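Local coordinates for protein transposable element Tc3 transposase (Caenorhabditis elegans, PDB 1TC3) that binds specifically to the terminal nucleotides of the Tc3 inverted repeats and makes double-strand breaks at the transposon ends, excising the element for probable insertion elsewhere, at residues Ala12-Met17 with Arg39-Asp44. Numbering follows the deposited sequence.
Sequences AQLDVM and RVYLKD. Unlike the reference sequence in segment 39-44: Val40 (reference Glu). With nucleotides of chain A.
The phenol of Tyr41 reaches across to helix 8-19 and gives its hydroxyl hydrogen to the Asp15 carboxylate, with OH 2.6 Å from OD1. OD1 accepts through its syn lone pair, on the side of OD2, and the carboxylate plane is turned 57° from the ring. With CG anti to the backbone N (chi1 166°), Tyr41 extends the ring from helix 35-43 toward Asp15. The apolar contacts lie beside this bond. Leu14 meets the same ring at a slant, its CD1 3.5 Å from Tyr41 CD2, while Leu42 puts CD2 4.1 Å from Leu14 CB. A phenylalanine in place of Tyr41 would probably leave the Asp15 carboxylate without its hydroxyl partner on helix 35-43. Arg39 turns instead to the DNA: NE and NH2 both donate to OP2 of DG8 of chain A, each at 3.1 Å, so two N-H groups of one guanidinium edge grip a single phosphate oxygen. The C7 methyl of DT9 of chain A sits over the guanidinium face, 3.4 Å from Arg39 CZ. Helices 24-31 and 35-43 form the helix-turn-helix, and this contact sets helix 8-19 against the DNA-facing helix 35-43, the segment axes crossing at -69° and coming within 10.8 Å. Leu6 packs on Leu14 and Tyr41, Tyr48 meets the Tyr41 ring edge-to-face, and helix 24-31 touches both segments, through Met27 on Met17 and Leu24 on Arg39.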
loop_
_atom_site.group_PDB
_atom_site.type_symbol
_atom_site.label_atom_id
_atom_site.label_comp_id
_atom_site.label_asym_id
_atom_site.label_seq_id
_atom_site.Cartn_x
_atom_site.Cartn_y
_atom_site.Cartn_z
ATOM N N ALA C 12 5.339 4.709 -1.344
ATOM C CA ALA C 12 5.637 5.569 -2.480
ATOM C C ALA C 12 5.383 4.817 -3.775
ATOM O O ALA C 12 4.933 5.356 -4.769
ATOM C CB ALA C 12 7.097 6.012 -2.422
ATOM N N GLN C 13 5.708 3.546 -3.746
ATOM C CA GLN C 13 5.467 2.723 -4.877
ATOM C C GLN C 13 3.946 2.655 -5.081
ATOM O O GLN C 13 3.352 2.972 -6.122
ATOM C CB GLN C 13 6.080 1.374 -4.534
ATOM C CG GLN C 13 7.601 1.497 -4.508
ATOM C CD GLN C 13 8.238 0.178 -4.182
ATOM O OE1 GLN C 13 7.677 -0.610 -3.414
ATOM N NE2 GLN C 13 9.436 -0.047 -4.731
ATOM N N LEU C 14 3.288 2.261 -4.031
ATOM C CA LEU C 14 1.871 2.183 -4.050
ATOM C C LEU C 14 1.252 3.414 -4.630
ATOM O O LEU C 14 0.193 3.362 -5.219
ATOM C CB LEU C 14 1.353 2.133 -2.613
ATOM C CG LEU C 14 1.701 0.835 -1.936
ATOM C CD1 LEU C 14 0.941 0.786 -0.633
ATOM C CD2 LEU C 14 1.250 -0.334 -2.808
ATOM N N ASP C 15 1.830 4.557 -4.404
ATOM C CA ASP C 15 1.133 5.714 -4.909
ATOM C C ASP C 15 1.247 5.813 -6.389
ATOM O O ASP C 15 0.335 6.279 -7.049
ATOM C CB ASP C 15 1.507 7.057 -4.249
ATOM C CG ASP C 15 1.635 7.005 -2.774
ATOM O OD1 ASP C 15 0.490 6.830 -2.163
ATOM O OD2 ASP C 15 2.714 7.095 -2.233
ATOM N N VAL C 16 2.392 5.396 -6.881
ATOM C CA VAL C 16 2.637 5.461 -8.305
ATOM C C VAL C 16 1.817 4.406 -9.024
ATOM O O VAL C 16 1.124 4.711 -9.977
ATOM C CB VAL C 16 4.113 5.352 -8.590
ATOM C CG1 VAL C 16 4.563 3.901 -8.516
ATOM C CG2 VAL C 16 4.420 5.948 -9.946
ATOM N N MET C 17 1.860 3.185 -8.503
ATOM C CA MET C 17 1.120 2.060 -9.017
ATOM C C MET C 17 -0.364 2.350 -9.127
ATOM O O MET C 17 -1.060 1.983 -10.061
ATOM C CB MET C 17 1.351 0.865 -8.115
ATOM C CG MET C 17 2.566 0.094 -8.542
ATOM S SD MET C 17 2.762 -1.260 -7.398
ATOM C CE MET C 17 3.695 -2.366 -8.450
ATOM N N ARG C 39 -4.818 -2.046 0.462
ATOM C CA ARG C 39 -6.159 -1.511 0.309
ATOM C C ARG C 39 -6.375 -0.310 1.202
ATOM O O ARG C 39 -6.421 0.842 0.742
ATOM C CB ARG C 39 -7.199 -2.566 0.563
ATOM C CG ARG C 39 -8.469 -2.384 -0.248
ATOM C CD ARG C 39 -9.536 -3.398 0.148
ATOM N NE ARG C 39 -9.390 -4.720 -0.476
ATOM C CZ ARG C 39 -8.761 -5.740 0.067
ATOM N NH1 ARG C 39 -8.165 -5.609 1.248
ATOM N NH2 ARG C 39 -8.673 -6.880 -0.582
ATOM N N VAL C 40 -6.466 -0.615 2.496
ATOM C CA VAL C 40 -6.678 0.376 3.528
ATOM C C VAL C 40 -5.914 1.667 3.280
ATOM O O VAL C 40 -6.497 2.742 3.287
ATOM C CB VAL C 40 -6.355 -0.175 4.912
ATOM C CG1 VAL C 40 -6.930 0.737 5.977
ATOM C CG2 VAL C 40 -6.935 -1.560 5.118
ATOM N N TYR C 41 -4.614 1.548 3.042
ATOM C CA TYR C 41 -3.763 2.691 2.785
ATOM C C TYR C 41 -4.191 3.527 1.597
ATOM O O TYR C 41 -4.223 4.743 1.681
ATOM C CB TYR C 41 -2.316 2.265 2.521
ATOM C CG TYR C 41 -1.489 3.398 1.930
ATOM C CD1 TYR C 41 -1.155 4.502 2.706
ATOM C CD2 TYR C 41 -1.067 3.387 0.600
ATOM C CE1 TYR C 41 -0.378 5.542 2.203
ATOM C CE2 TYR C 41 -0.309 4.427 0.062
ATOM C CZ TYR C 41 0.035 5.505 0.875
ATOM O OH TYR C 41 0.786 6.509 0.367
ATOM N N LEU C 42 -4.466 2.884 0.471
ATOM C CA LEU C 42 -4.839 3.636 -0.700
ATOM C C LEU C 42 -6.201 4.282 -0.526
ATOM O O LEU C 42 -6.553 5.262 -1.191
ATOM C CB LEU C 42 -4.772 2.822 -2.021
ATOM C CG LEU C 42 -3.368 2.295 -2.354
ATOM C CD1 LEU C 42 -3.473 1.189 -3.393
ATOM C CD2 LEU C 42 -2.552 3.397 -2.995
ATOM N N LYS C 43 -6.990 3.717 0.371
ATOM C CA LYS C 43 -8.314 4.268 0.530
ATOM C C LYS C 43 -8.224 5.659 1.132
ATOM O O LYS C 43 -9.099 6.513 0.970
ATOM C CB LYS C 43 -9.232 3.290 1.249
ATOM C CG LYS C 43 -10.268 3.945 2.168
ATOM C CD LYS C 43 -10.613 3.140 3.434
ATOM C CE LYS C 43 -11.647 3.793 4.365
ATOM N NZ LYS C 43 -13.048 3.622 3.932
ATOM N N ASP C 44 -7.099 5.854 1.816
ATOM C CA ASP C 44 -6.743 7.085 2.490
ATOM C C ASP C 44 -5.329 7.010 2.991
ATOM O O ASP C 44 -5.078 6.575 4.108
ATOM C CB ASP C 44 -7.666 7.425 3.656
ATOM C CG ASP C 44 -7.528 8.886 3.955
ATOM O OD1 ASP C 44 -6.955 9.673 3.193
ATOM O OD2 ASP C 44 -8.049 9.201 5.109
ATOM P P DG A 8 -11.419 -5.251 -3.483
ATOM O OP1 DG A 8 -11.363 -3.787 -3.377
ATOM O OP2 DG A 8 -10.255 -6.100 -3.127
ATOM O "O5'" DG A 8 -12.699 -5.693 -2.693
ATOM C "C5'" DG A 8 -12.680 -6.615 -1.715
ATOM C "C4'" DG A 8 -14.113 -7.028 -1.469
ATOM O "O4'" DG A 8 -14.349 -8.300 -2.044
ATOM C "C3'" DG A 8 -14.499 -7.177 -0.012
ATOM O "O3'" DG A 8 -15.592 -6.390 0.183
ATOM C "C2'" DG A 8 -14.785 -8.656 0.227
ATOM C "C1'" DG A 8 -14.177 -9.253 -1.020
ATOM N N9 DG A 8 -12.773 -9.651 -0.960
ATOM C C8 DG A 8 -11.584 -9.374 -1.590
ATOM N N7 DG A 8 -10.595 -10.152 -1.235
ATOM C C5 DG A 8 -11.174 -11.074 -0.383
ATOM C C6 DG A 8 -10.616 -12.199 0.270
ATOM O O6 DG A 8 -9.443 -12.581 0.278
ATOM N N1 DG A 8 -11.559 -12.901 0.979
ATOM C C2 DG A 8 -12.845 -12.521 1.083
ATOM N N2 DG A 8 -13.561 -13.282 1.874
ATOM N N3 DG A 8 -13.392 -11.456 0.514
ATOM C C4 DG A 8 -12.517 -10.806 -0.237
ATOM P P DT A 9 -15.632 -5.782 1.640
ATOM O OP1 DT A 9 -16.582 -4.623 1.660
ATOM O OP2 DT A 9 -14.222 -5.577 2.064
ATOM O "O5'" DT A 9 -16.281 -7.115 2.267
ATOM C "C5'" DT A 9 -16.683 -7.316 3.577
ATOM C "C4'" DT A 9 -16.361 -8.735 3.989
ATOM O "O4'" DT A 9 -15.168 -9.178 3.358
ATOM C "C3'" DT A 9 -16.073 -8.784 5.467
ATOM O "O3'" DT A 9 -17.239 -9.280 6.046
ATOM C "C2'" DT A 9 -14.885 -9.720 5.652
ATOM C "C1'" DT A 9 -14.447 -10.006 4.239
ATOM N N1 DT A 9 -12.994 -9.910 3.872
ATOM C C2 DT A 9 -12.068 -10.886 4.104
ATOM O O2 DT A 9 -12.306 -11.844 4.801
ATOM N N3 DT A 9 -10.842 -10.725 3.513
ATOM C C4 DT A 9 -10.451 -9.683 2.733
ATOM O O4 DT A 9 -9.286 -9.690 2.351
ATOM C C5 DT A 9 -11.478 -8.658 2.511
ATOM C C7 DT A 9 -11.216 -7.419 1.708
ATOM C C6 DT A 9 -12.688 -8.844 3.061
#